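Local coordinates for tail fiber protein (Pseudomonas aeruginosa, PDB 6CL6), which probably serves as the receptor-binding tail fibre of an R-type pyocin, a contractile injection system, recognising the surface of target bacteria, at residues R208-G212 with G213-P217; I314-P317 with I318-T322; S47-P50 with N51-T54; N229-P232 with G233-A236; W149-F153 with T154-A158. All coordinates share one frame; numbering follows the deposited sequence. Where two conformers were deposited one is given.

Interaction 1: residues R208-G212 with G213-P217; sequences RMWHG and GDFNP
Asp214 OD2 is gripped by two donors that reach it from opposite faces of its carboxylate plane. Arg208 NH1 lies 3.0 Å from Asp214 OD2, steeply above that plane, and His211 N, also 3.0 Å from Asp214 OD2, comes in on the anti side with an N-H...O angle of 162°. The second carboxylate oxygen, Asp214 OD1, takes Arg208 NH2 on its syn side at 2.9 Å, completing an end-on, two-nitrogen salt bridge in which the Arg208 chain, extended from CG to NE, brings the guanidinium edge to the carboxylate from the opposite direction, with the two planes inclined to each other. The backbone answers with Asp214 N to His211 O at 2.9 Å, closing a type I beta turn over Gly212 and Gly213. His211 CG sits between its backbone N and carbonyl carbon (chi1 61°), which folds the ring back over the turn. There ND1 accepts from Gly213 N at 3.0 Å, while one ring face receives Asp214 OD2, 3.4 Å from His211 CD2. Trp210 presents a rim atom to the same oxygen and a face to Phe215, whose CE1 approaches Trp210 CE3 to 3.8 Å in an offset edge-to-face pair with planes 76° apart. The turn is also part of the trimer interface: Trp210 NE1 bonds Phe215 O of the third subunit. Glu191 supplies a second carboxylate to Arg208, and its backbone oxygen pairs with His211 NE2. With ND1 accepting and NE2 engaged by a carbonyl, the imidazole is probably neutral with its proton on NE2, and the carboxylate of Asp214, held by three N-H groups and facing a guanidinium, is probably ionised.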
loop_
_atom_site.group_PDB
_atom_site.type_symbol
_atom_site.label_atom_id
_atom_site.label_comp_id
_atom_site.label_asym_id
_atom_site.label_seq_id
_atom_site.Cartn_x
_atom_site.Cartn_y
_atom_site.Cartn_z
ATOM N N ARG A 208 12.955 13.119 -13.746
ATOM C CA ARG A 208 12.514 13.762 -12.516
ATOM C C ARG A 208 12.858 12.882 -11.321
ATOM O O ARG A 208 12.383 11.740 -11.218
ATOM C CB ARG A 208 11.001 14.021 -12.565
ATOM C CG ARG A 208 10.502 14.766 -11.345
ATOM C CD ARG A 208 8.999 14.894 -11.388
ATOM N NE ARG A 208 8.525 15.668 -10.255
ATOM C CZ ARG A 208 8.458 15.196 -9.008
ATOM N NH1 ARG A 208 8.854 13.973 -8.748
ATOM N NH2 ARG A 208 8.010 15.959 -8.021
ATOM N N MET A 209 13.664 13.415 -10.420
ATOM C CA MET A 209 13.987 12.695 -9.184
ATOM C C MET A 209 12.736 12.444 -8.342
ATOM O O MET A 209 11.886 13.314 -8.211
ATOM C CB MET A 209 15.006 13.499 -8.375
ATOM C CG MET A 209 15.447 12.855 -7.082
ATOM S SD MET A 209 16.337 14.000 -5.982
ATOM C CE MET A 209 17.766 14.455 -6.896
ATOM N N TRP A 210 12.626 11.236 -7.788
ATOM C CA TRP A 210 11.659 10.937 -6.738
ATOM C C TRP A 210 12.290 11.327 -5.398
ATOM O O TRP A 210 13.423 10.926 -5.111
ATOM C CB TRP A 210 11.294 9.453 -6.690
ATOM C CG TRP A 210 10.426 8.959 -7.789
ATOM C CD1 TRP A 210 10.700 7.921 -8.639
ATOM C CD2 TRP A 210 9.153 9.449 -8.149
ATOM N NE1 TRP A 210 9.658 7.750 -9.520
ATOM C CE2 TRP A 210 8.690 8.677 -9.235
ATOM C CE3 TRP A 210 8.324 10.477 -7.651
ATOM C CZ2 TRP A 210 7.465 8.928 -9.864
ATOM C CZ3 TRP A 210 7.102 10.699 -8.261
ATOM C CH2 TRP A 210 6.684 9.928 -9.348
ATOM N N HIS A 211 11.560 12.076 -4.577
ATOM C CA HIS A 211 12.075 12.463 -3.281
ATOM C C HIS A 211 11.003 12.333 -2.211
ATOM O O HIS A 211 9.841 11.987 -2.474
ATOM C CB HIS A 211 12.681 13.890 -3.341
ATOM C CG HIS A 211 11.705 14.943 -3.731
ATOM N ND1 HIS A 211 10.768 15.443 -2.859
ATOM C CD2 HIS A 211 11.519 15.594 -4.897
ATOM C CE1 HIS A 211 10.032 16.344 -3.475
ATOM N NE2 HIS A 211 10.474 16.459 -4.714
ATOM N N GLY A 212 11.424 12.576 -0.973
ATOM C CA GLY A 212 10.580 12.364 0.190
ATOM C C GLY A 212 9.368 13.261 0.259
ATOM O O GLY A 212 8.395 12.925 0.947
ATOM N N GLY A 213 9.396 14.403 -0.430
ATOM C CA GLY A 213 8.202 15.211 -0.540
ATOM C C GLY A 213 7.156 14.654 -1.490
ATOM O O GLY A 213 5.990 15.048 -1.411
ATOM N N ASP A 214 7.538 13.742 -2.376
ATOM C CA ASP A 214 6.598 13.164 -3.311
ATOM C C ASP A 214 5.752 12.076 -2.668
ATOM O O ASP A 214 4.528 12.042 -2.855
ATOM C CB ASP A 214 7.334 12.562 -4.509
ATOM C CG ASP A 214 8.017 13.616 -5.346
ATOM O OD1 ASP A 214 7.404 14.674 -5.511
ATOM O OD2 ASP A 214 9.150 13.330 -5.823
ATOM N N PHE A 215 6.404 11.125 -1.999
ATOM C CA PHE A 215 5.719 9.994 -1.377
ATOM C C PHE A 215 6.654 9.367 -0.358
ATOM O O PHE A 215 7.872 9.565 -0.394
ATOM C CB PHE A 215 5.290 8.919 -2.383
ATOM C CG PHE A 215 6.438 8.215 -3.033
ATOM C CD1 PHE A 215 7.047 8.751 -4.159
ATOM C CD2 PHE A 215 6.925 7.018 -2.515
ATOM C CE1 PHE A 215 8.127 8.082 -4.761
ATOM C CE2 PHE A 215 8.000 6.372 -3.094
ATOM C CZ PHE A 215 8.611 6.911 -4.219
ATOM N N ASN A 216 6.059 8.585 0.532
ATOM C CA ASN A 216 6.761 7.799 1.541
ATOM C C ASN A 216 6.452 6.341 1.237
ATOM O O ASN A 216 5.275 5.960 1.219
ATOM C CB ASN A 216 6.290 8.199 2.951
ATOM C CG ASN A 216 7.025 7.446 4.057
ATOM O OD1 ASN A 216 7.713 6.452 3.810
ATOM N ND2 ASN A 216 6.860 7.911 5.287
ATOM N N PRO A 217 7.437 5.497 0.942
ATOM C CA PRO A 217 7.105 4.093 0.620
ATOM C C PRO A 217 6.365 3.388 1.744
ATOM O O PRO A 217 5.688 2.394 1.480
ATOM C CB PRO A 217 8.467 3.454 0.330
ATOM C CG PRO A 217 9.480 4.368 0.954
ATOM C CD PRO A 217 8.890 5.746 0.904
#

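Interaction 2: residues I314-P317 with I318-T322; sequences ITFP and IPFPT
Phe320 turns the edge of its ring, led by CE2 and CD2, onto one face of Phe316, and Phe316 CE2 lies near the plane of the Phe320 ring. This is an edge-to-face aromatic pair between residues four apart, with centroids separated by 4.9 Å and planes inclined at 75°. Phe320 CE2 stands off the centre of the Phe316 face, toward its rim, at 3.5 Å from Phe316 CE2, while Phe320 CD2 is 3.6 Å from Phe316 CD2. The pair belongs to the C-terminal domain, of the gp53-like family in the H-type lectin clan, where this segment leaves strand 310-315 of a three-stranded antiparallel sheet and heads for strand 324-331 of a five-stranded one. Both rings touch Gln300 and Ala369 of the larger sheet, and Phe316 also meets Ala353 of the smaller, so the pair packs on the larger sheet through both rings and on the smaller through Phe316, where the chain passes from one to the other. Each Phe CG stands anti to its own carbonyl carbon (chi1 -61° in Phe316), which brings the two rings to the same side of the bend formed by Pro317, Ile318 and Pro319. No hydrogen bond spans the two segments; the side-chain contact between them is van der Waals and aromatic. Ile318 CG2 rests 3.4 Å from Pro317 O. Ile318 O, which accepts from Gln300 NE2, lies 3.3 Å from Phe316 CB.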
loop_
_atom_site.group_PDB
_atom_site.type_symbol
_atom_site.label_atom_id
_atom_site.label_comp_id
_atom_site.label_asym_id
_atom_site.label_seq_id
_atom_site.Cartn_x
_atom_site.Cartn_y
_atom_site.Cartn_z
ATOM N N ILE A 314 -67.808 -64.256 41.851
ATOM C CA ILE A 314 -66.639 -64.220 40.987
ATOM C C ILE A 314 -65.735 -63.085 41.445
ATOM O O ILE A 314 -66.176 -62.111 42.063
ATOM C CB ILE A 314 -66.973 -64.049 39.484
ATOM C CG1 ILE A 314 -67.748 -62.751 39.245
ATOM C CG2 ILE A 314 -67.748 -65.270 38.962
ATOM C CD1 ILE A 314 -67.808 -62.313 37.757
ATOM N N THR A 315 -64.463 -63.227 41.123
ATOM C CA THR A 315 -63.464 -62.182 41.331
ATOM C C THR A 315 -62.895 -61.794 39.982
ATOM O O THR A 315 -62.460 -62.665 39.203
ATOM C CB THR A 315 -62.345 -62.653 42.273
ATOM O OG1 THR A 315 -62.910 -63.006 43.539
ATOM C CG2 THR A 315 -61.312 -61.540 42.472
ATOM N N PHE A 316 -62.911 -60.490 39.693
ATOM C CA PHE A 316 -62.466 -60.009 38.402
ATOM C C PHE A 316 -60.968 -60.243 38.240
ATOM O O PHE A 316 -60.211 -60.080 39.201
ATOM C CB PHE A 316 -62.767 -58.521 38.265
ATOM C CG PHE A 316 -64.225 -58.184 38.362
ATOM C CD1 PHE A 316 -65.175 -58.906 37.661
ATOM C CD2 PHE A 316 -64.648 -57.149 39.169
ATOM C CE1 PHE A 316 -66.512 -58.576 37.751
ATOM C CE2 PHE A 316 -65.980 -56.827 39.265
ATOM C CZ PHE A 316 -66.915 -57.527 38.551
ATOM N N PRO A 317 -60.510 -60.589 37.029
ATOM C CA PRO A 317 -59.060 -60.752 36.804
ATOM C C PRO A 317 -58.215 -59.600 37.324
ATOM O O PRO A 317 -57.151 -59.848 37.919
ATOM C CB PRO A 317 -58.973 -60.895 35.279
ATOM C CG PRO A 317 -60.277 -61.557 34.898
ATOM C CD PRO A 317 -61.309 -60.998 35.845
ATOM N N ILE A 318 -58.633 -58.355 37.101
ATOM C CA ILE A 318 -58.025 -57.203 37.768
ATOM C C ILE A 318 -59.135 -56.377 38.403
ATOM O O ILE A 318 -60.286 -56.399 37.944
ATOM C CB ILE A 318 -57.210 -56.331 36.789
ATOM C CG1 ILE A 318 -58.107 -55.833 35.640
ATOM C CG2 ILE A 318 -56.024 -57.105 36.250
ATOM C CD1 ILE A 318 -57.395 -54.861 34.696
ATOM N N PRO A 319 -58.819 -55.617 39.436
ATOM C CA PRO A 319 -59.828 -54.722 40.010
ATOM C C PRO A 319 -60.164 -53.606 39.046
ATOM O O PRO A 319 -59.290 -53.083 38.338
ATOM C CB PRO A 319 -59.138 -54.163 41.270
ATOM C CG PRO A 319 -57.970 -55.041 41.506
ATOM C CD PRO A 319 -57.539 -55.543 40.176
ATOM N N PHE A 320 -61.436 -53.245 39.017
ATOM C CA PHE A 320 -61.835 -52.018 38.342
ATOM C C PHE A 320 -61.319 -50.834 39.161
ATOM O O PHE A 320 -61.497 -50.810 40.385
ATOM C CB PHE A 320 -63.347 -51.938 38.184
ATOM C CG PHE A 320 -63.900 -52.852 37.129
ATOM C CD1 PHE A 320 -63.733 -52.564 35.773
ATOM C CD2 PHE A 320 -64.635 -53.990 37.488
ATOM C CE1 PHE A 320 -64.266 -53.401 34.797
ATOM C CE2 PHE A 320 -65.163 -54.830 36.504
ATOM C CZ PHE A 320 -64.987 -54.539 35.175
ATOM N N PRO A 321 -60.630 -49.870 38.542
ATOM C CA PRO A 321 -60.096 -48.746 39.337
ATOM C C PRO A 321 -61.156 -47.972 40.098
ATOM O O PRO A 321 -60.894 -47.532 41.224
ATOM C CB PRO A 321 -59.413 -47.874 38.269
ATOM C CG PRO A 321 -58.981 -48.843 37.238
ATOM C CD PRO A 321 -60.067 -49.896 37.179
ATOM N N THR A 322 -62.353 -47.812 39.536
ATOM C CA THR A 322 -63.402 -47.023 40.170
ATOM C C THR A 322 -64.697 -47.804 40.348
ATOM O O THR A 322 -65.215 -47.863 41.468
ATOM C CB THR A 322 -63.649 -45.747 39.353
ATOM O OG1 THR A 322 -62.439 -44.990 39.285
ATOM C CG2 THR A 322 -64.720 -44.896 39.995
#

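Interaction 3: residues S47-P50 with N51-T54; sequences SSDP and NTAT
Asp49 CB, at the root of an Asx turn, passes 3.7 Å from Thr52 OG1, and the chain then runs with CG anti to the backbone N (chi1 -176°) toward Asn51. Asp49 CG and OD2 meet Asn51 CB, the latter at 3.7 Å. Asp49 OD1 does the bonding: Asn51 N reaches it at 2.8 Å, from above the carboxylate plane (58° out of it), which is the i to i+2 link that defines the motif. Asn64 ND2 is a second donor to this oxygen. The Asx turn overlaps a type I beta turn, in which Thr52 N donates to Asp49 O at 3.1 Å with Pro50 and Asn51 at the corners. A further turn follows at once, Ala53 N to Pro50 O, giving a short, tightly wound loop ahead of strand 57-60, the first of a five-stranded antiparallel sheet. Pro50 packs on Ile74 and Ala53 on Ser76 of the neighbouring strand 72-79, while Asn51 OD1 is held by Arg102. Across the mouth of the turn a water bridges the two segments, donating to Asp49 O at 2.6 Å and lying 2.7 Å from Thr52 OG1.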
loop_
_atom_site.group_PDB
_atom_site.type_symbol
_atom_site.label_atom_id
_atom_site.label_comp_id
_atom_site.label_asym_id
_atom_site.label_seq_id
_atom_site.Cartn_x
_atom_site.Cartn_y
_atom_site.Cartn_z
ATOM N N SER A 47 49.092 43.752 -37.755
ATOM C CA SER A 47 48.975 42.357 -38.163
ATOM C C SER A 47 50.254 41.572 -37.878
ATOM O O SER A 47 50.436 40.474 -38.403
ATOM C CB SER A 47 48.619 42.257 -39.649
ATOM O OG SER A 47 49.678 42.724 -40.450
ATOM N N SER A 48 51.143 42.117 -37.063
ATOM C CA SER A 48 52.396 41.441 -36.729
ATOM C C SER A 48 52.189 40.106 -36.025
ATOM O O SER A 48 51.258 39.933 -35.242
ATOM C CB SER A 48 53.258 42.366 -35.856
ATOM O OG SER A 48 53.643 43.533 -36.590
ATOM N N ASP A 49 53.088 39.173 -36.298
ATOM C CA ASP A 49 53.052 37.831 -35.674
ATOM C C ASP A 49 53.554 37.929 -34.228
ATOM O O ASP A 49 54.727 38.232 -33.999
ATOM C CB ASP A 49 53.899 36.850 -36.477
ATOM C CG ASP A 49 53.830 35.421 -35.951
ATOM O OD1 ASP A 49 53.204 35.180 -34.889
ATOM O OD2 ASP A 49 54.417 34.517 -36.582
ATOM N N PRO A 50 52.733 37.631 -33.236
ATOM C CA PRO A 50 53.255 37.662 -31.856
ATOM C C PRO A 50 54.296 36.596 -31.584
ATOM O O PRO A 50 55.073 36.741 -30.634
ATOM C CB PRO A 50 51.984 37.476 -30.997
ATOM C CG PRO A 50 51.014 36.761 -31.882
ATOM C CD PRO A 50 51.301 37.239 -33.292
ATOM N N ASN A 51 54.375 35.547 -32.410
ATOM C CA ASN A 51 55.405 34.531 -32.211
ATOM C C ASN A 51 56.809 35.109 -32.384
ATOM O O ASN A 51 57.772 34.615 -31.774
ATOM C CB ASN A 51 55.224 33.370 -33.196
ATOM C CG ASN A 51 54.131 32.408 -32.797
ATOM O OD1 ASN A 51 53.173 32.749 -32.078
ATOM N ND2 ASN A 51 54.273 31.163 -33.257
ATOM N N THR A 52 56.944 36.147 -33.202
ATOM C CA THR A 52 58.239 36.747 -33.469
ATOM C C THR A 52 58.382 38.102 -32.792
ATOM O O THR A 52 59.220 38.936 -33.201
ATOM C CB THR A 52 58.495 36.841 -34.990
ATOM O OG1 THR A 52 57.474 37.605 -35.634
ATOM C CG2 THR A 52 58.522 35.471 -35.574
ATOM N N ALA A 53 57.629 38.317 -31.714
ATOM C CA ALA A 53 57.676 39.584 -30.998
ATOM C C ALA A 53 59.070 39.886 -30.444
ATOM O O ALA A 53 59.753 39.018 -29.900
ATOM C CB ALA A 53 56.667 39.552 -29.847
ATOM N N THR A 54 59.478 41.168 -30.573
ATOM C CA THR A 54 60.710 41.642 -29.981
ATOM C C THR A 54 60.525 42.950 -29.234
ATOM O O THR A 54 61.513 43.519 -28.779
ATOM C CB THR A 54 61.819 41.849 -31.047
ATOM O OG1 THR A 54 61.397 42.914 -31.916
ATOM C CG2 THR A 54 62.075 40.616 -31.827
HETATM O O HOH W 1 56.242 39.987 -35.173
#

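Interaction 4: residues N229-P232 with G233-A236; sequences NALP and GKPA
Leu231 and Lys234 are the end residues of a surface beta turn with roughly type II backbone angles, lying in the long irregular linker between strands 202-208 and 245-246. The CA atoms of Leu231 and Lys234 are 6.9 Å apart, and Gly233 takes the positive phi (83°) expected at the third position. The usual backbone bond is not direct. A water stands in for it, donating to Leu231 O at 2.9 Å and accepting from Lys234 N at 3.0 Å. The side chain of Lys234 supplies the direct link: its chain bends at both of its last two torsions (chi3 -63°), curling NZ back so that it donates to Leu231 O at 2.8 Å, in the carbonyl plane. Along the way Lys234 CG passes 4.1 Å from Leu231 CD2. Outside the turn, the ammonium also bonds Trp228 O of its own chain and makes a cation-pi contact with that residue, which would help to offset its charge. The turn borders the trimer interface, with Leu231 and Pro232 against Phe226 of the third subunit and Leu231 against Leu231 of the second. A further water accepts from Lys234 NZ at 3.2 Å and donates to Asn229 OD1 at 2.9 Å.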
loop_
_atom_site.group_PDB
_atom_site.type_symbol
_atom_site.label_atom_id
_atom_site.label_comp_id
_atom_site.label_asym_id
_atom_site.label_seq_id
_atom_site.Cartn_x
_atom_site.Cartn_y
_atom_site.Cartn_z
ATOM N N ASN A 229 -5.490 -12.784 6.772
ATOM C CA ASN A 229 -5.567 -12.313 8.154
ATOM C C ASN A 229 -5.203 -10.832 8.298
ATOM O O ASN A 229 -5.673 -10.161 9.228
ATOM C CB ASN A 229 -4.653 -13.154 9.045
ATOM C CG ASN A 229 -5.237 -14.505 9.361
ATOM O OD1 ASN A 229 -6.461 -14.664 9.407
ATOM N ND2 ASN A 229 -4.374 -15.493 9.556
ATOM N N ALA A 230 -4.417 -10.286 7.380
ATOM C CA ALA A 230 -4.041 -8.879 7.488
ATOM C C ALA A 230 -5.079 -7.947 6.879
ATOM O O ALA A 230 -5.073 -6.753 7.177
ATOM C CB ALA A 230 -2.682 -8.652 6.829
ATOM N N LEU A 231 -5.972 -8.463 6.062
ATOM C CA LEU A 231 -6.979 -7.638 5.391
ATOM C C LEU A 231 -7.985 -7.092 6.381
ATOM O O LEU A 231 -8.744 -7.875 6.964
ATOM C CB LEU A 231 -7.680 -8.465 4.318
ATOM C CG LEU A 231 -8.716 -7.717 3.478
ATOM C CD1 LEU A 231 -8.022 -6.648 2.621
ATOM C CD2 LEU A 231 -9.521 -8.649 2.613
ATOM N N PRO A 232 -8.048 -5.782 6.598
ATOM C CA PRO A 232 -9.047 -5.246 7.525
ATOM C C PRO A 232 -10.430 -5.216 6.896
ATOM O O PRO A 232 -10.598 -5.321 5.676
ATOM C CB PRO A 232 -8.558 -3.826 7.810
ATOM C CG PRO A 232 -7.796 -3.452 6.597
ATOM C CD PRO A 232 -7.156 -4.729 6.079
ATOM N N GLY A 233 -11.428 -5.078 7.766
ATOM C CA GLY A 233 -12.799 -4.901 7.348
ATOM C C GLY A 233 -13.545 -6.165 7.013
ATOM O O GLY A 233 -14.671 -6.080 6.519
ATOM N N LYS A 234 -12.959 -7.330 7.238
ATOM C CA LYS A 234 -13.629 -8.559 6.850
ATOM C C LYS A 234 -14.859 -8.776 7.727
ATOM O O LYS A 234 -14.813 -8.530 8.938
ATOM C CB LYS A 234 -12.681 -9.749 6.961
ATOM C CG LYS A 234 -11.447 -9.629 6.082
ATOM C CD LYS A 234 -10.693 -10.954 5.957
ATOM C CE LYS A 234 -10.162 -11.440 7.304
ATOM N NZ LYS A 234 -9.218 -10.490 7.964
ATOM N N PRO A 235 -15.973 -9.213 7.151
ATOM C CA PRO A 235 -17.168 -9.473 7.971
ATOM C C PRO A 235 -16.968 -10.652 8.897
ATOM O O PRO A 235 -16.151 -11.547 8.651
ATOM C CB PRO A 235 -18.258 -9.770 6.939
ATOM C CG PRO A 235 -17.520 -10.311 5.769
ATOM C CD PRO A 235 -16.189 -9.548 5.736
ATOM N N ALA A 236 -17.760 -10.656 9.975
ATOM C CA ALA A 236 -17.728 -11.771 10.912
ATOM C C ALA A 236 -18.341 -13.021 10.299
ATOM O O ALA A 236 -17.873 -14.137 10.558
ATOM C CB ALA A 236 -18.469 -11.392 12.200
HETATM O O HOH W 2 -8.537 -12.788 10.061
HETATM O O HOH W 3 -10.721 -8.165 9.015
#

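Interaction 5: residues W149-F153 with T154-A158; sequences WSQSF and TAQAA. With EDO (1,2-ethanediol), chain K.
Gln151 and Gln156 cross nearly at right angles, their amide planes 79° apart, and Gln156 NE2 donates to Gln151 OE1 at 2.9 Å. The bond lies in both amide planes and uses a lone pair of OE1. Phe153 N, at 3.0 Å, donates to Gln151 OE1 in its carbonyl plane too, so one oxygen ties helix side chain to loop backbone. Gln151 can do this because its chain bends at chi2 (56°), bringing the amide against Gln156 CB; its NE2 is used by Tyr163 OH and Pro135 O. Phe153 and Gln156, by contrast, run side by side in the same direction, with Phe153 CD1 3.4 Å from Gln156 NE2, ring and amide well tilted to each other. Phe153 O accepts from Gln156 N at 3.0 Å and Ala157 N at 3.2 Å, opening the helix. A molecule of 1,2-ethanediol, probably from the crystallisation liquor, meets the helix start, where Thr154 N donates to its O1 at 2.8 Å and 174°; Tyr188 OH also holds it. Altogether this is a strand-to-helix junction, with Phe153 at the N-cap between strand 147-151 of the mixed sheet and helix 154-159.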
loop_
_atom_site.group_PDB
_atom_site.type_symbol
_atom_site.label_atom_id
_atom_site.label_comp_id
_atom_site.label_asym_id
_atom_site.label_seq_id
_atom_site.Cartn_x
_atom_site.Cartn_y
_atom_site.Cartn_z
ATOM N N TRP A 149 22.679 29.318 -14.587
ATOM C CA TRP A 149 21.762 30.420 -14.786
ATOM C C TRP A 149 20.584 30.290 -13.828
ATOM O O TRP A 149 20.171 29.181 -13.467
ATOM C CB TRP A 149 21.249 30.472 -16.235
ATOM C CG TRP A 149 22.217 30.930 -17.224
ATOM C CD1 TRP A 149 22.332 32.182 -17.736
ATOM C CD2 TRP A 149 23.224 30.140 -17.870
ATOM N NE1 TRP A 149 23.351 32.217 -18.648
ATOM C CE2 TRP A 149 23.926 30.980 -18.730
ATOM C CE3 TRP A 149 23.594 28.806 -17.803
ATOM C CZ2 TRP A 149 24.996 30.522 -19.524
ATOM C CZ3 TRP A 149 24.651 28.353 -18.565
ATOM C CH2 TRP A 149 25.350 29.215 -19.409
ATOM N N SER A 150 20.019 31.435 -13.466
ATOM C CA SER A 150 18.930 31.502 -12.515
ATOM C C SER A 150 17.666 32.006 -13.177
ATOM O O SER A 150 17.673 33.055 -13.822
ATOM C CB SER A 150 19.275 32.442 -11.345
ATOM O OG SER A 150 18.268 32.451 -10.378
ATOM N N GLN A 151 16.574 31.276 -12.989
ATOM C CA GLN A 151 15.249 31.746 -13.365
ATOM C C GLN A 151 14.558 32.145 -12.073
ATOM O O GLN A 151 14.187 31.283 -11.257
ATOM C CB GLN A 151 14.448 30.684 -14.121
ATOM C CG GLN A 151 13.007 31.092 -14.429
ATOM C CD GLN A 151 12.925 32.412 -15.207
ATOM O OE1 GLN A 151 12.697 33.477 -14.639
ATOM N NE2 GLN A 151 13.139 32.335 -16.519
ATOM N N SER A 152 14.409 33.439 -11.876
ATOM C CA SER A 152 13.839 33.968 -10.645
ATOM C C SER A 152 12.332 34.093 -10.690
ATOM O O SER A 152 11.731 34.477 -9.687
ATOM C CB SER A 152 14.499 35.305 -10.337
ATOM O OG SER A 152 15.902 35.119 -10.178
ATOM N N PHE A 153 11.693 33.765 -11.813
ATOM C CA PHE A 153 10.267 34.010 -11.968
ATOM C C PHE A 153 9.575 32.779 -12.531
ATOM O O PHE A 153 9.850 32.368 -13.649
ATOM C CB PHE A 153 10.018 35.217 -12.886
ATOM C CG PHE A 153 10.514 36.511 -12.332
ATOM C CD1 PHE A 153 11.815 36.912 -12.557
ATOM C CD2 PHE A 153 9.666 37.327 -11.565
ATOM C CE1 PHE A 153 12.290 38.109 -12.045
ATOM C CE2 PHE A 153 10.128 38.515 -11.032
ATOM C CZ PHE A 153 11.448 38.910 -11.274
ATOM N N THR A 154 8.666 32.203 -11.755
ATOM C CA THR A 154 7.882 31.086 -12.262
ATOM C C THR A 154 7.147 31.451 -13.549
ATOM O O THR A 154 7.064 30.636 -14.460
ATOM C CB THR A 154 6.927 30.614 -11.170
ATOM O OG1 THR A 154 7.687 29.888 -10.180
ATOM C CG2 THR A 154 5.835 29.724 -11.720
ATOM N N ALA A 155 6.622 32.685 -13.650
ATOM C CA ALA A 155 5.913 33.089 -14.845
ATOM C C ALA A 155 6.829 33.133 -16.066
ATOM O O ALA A 155 6.346 33.020 -17.195
ATOM C CB ALA A 155 5.248 34.459 -14.658
ATOM N N GLN A 156 8.130 33.319 -15.871
ATOM C CA GLN A 156 9.056 33.280 -16.995
ATOM C C GLN A 156 9.454 31.845 -17.364
ATOM O O GLN A 156 9.811 31.596 -18.522
ATOM C CB GLN A 156 10.295 34.133 -16.686
ATOM C CG GLN A 156 9.933 35.648 -16.617
ATOM C CD GLN A 156 11.121 36.567 -16.410
ATOM O OE1 GLN A 156 11.064 37.696 -16.774
ATOM N NE2 GLN A 156 12.187 36.070 -15.801
ATOM N N ALA A 157 9.396 30.901 -16.419
ATOM C CA ALA A 157 9.424 29.502 -16.827
ATOM C C ALA A 157 8.196 29.170 -17.667
ATOM O O ALA A 157 8.285 28.467 -18.690
ATOM C CB ALA A 157 9.530 28.594 -15.612
ATOM N N ALA A 158 7.046 29.704 -17.279
ATOM C CA ALA A 158 5.810 29.450 -18.012
ATOM C C ALA A 158 5.866 29.964 -19.443
ATOM O O ALA A 158 5.312 29.332 -20.350
ATOM C CB ALA A 158 4.637 30.081 -17.265
HETATM C C1 EDO K . 9.271 32.666 -8.078
HETATM O O1 EDO K . 8.301 32.976 -9.096
HETATM C C2 EDO K . 8.848 33.342 -6.789
HETATM O O2 EDO K . 7.592 32.766 -6.372
#

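The five contacts are strung in series along a very elongated chain. Interaction 3 precedes a five-stranded sheet, and interaction 2 lies in the C-terminal gp53-like region, assigned to an H-type lectin clan, their centres 167 Å apart on opposite sides of the chain's centre. Between them come interaction 5, then interaction 1, with nearest atoms about 14 Å apart: one leaves strand 147-151 and the other follows strand 202-208 of the same mixed sheet. Interaction 4 sits farther down the linker, its centre 31 Å from that of interaction 1. Interactions 1, 4 and 5 touch the second subunit, whereas 2 and 3 stay within their own chain. None includes the iron ligands His243 and His245 or the calcium-site residues Asp309 and Gly358.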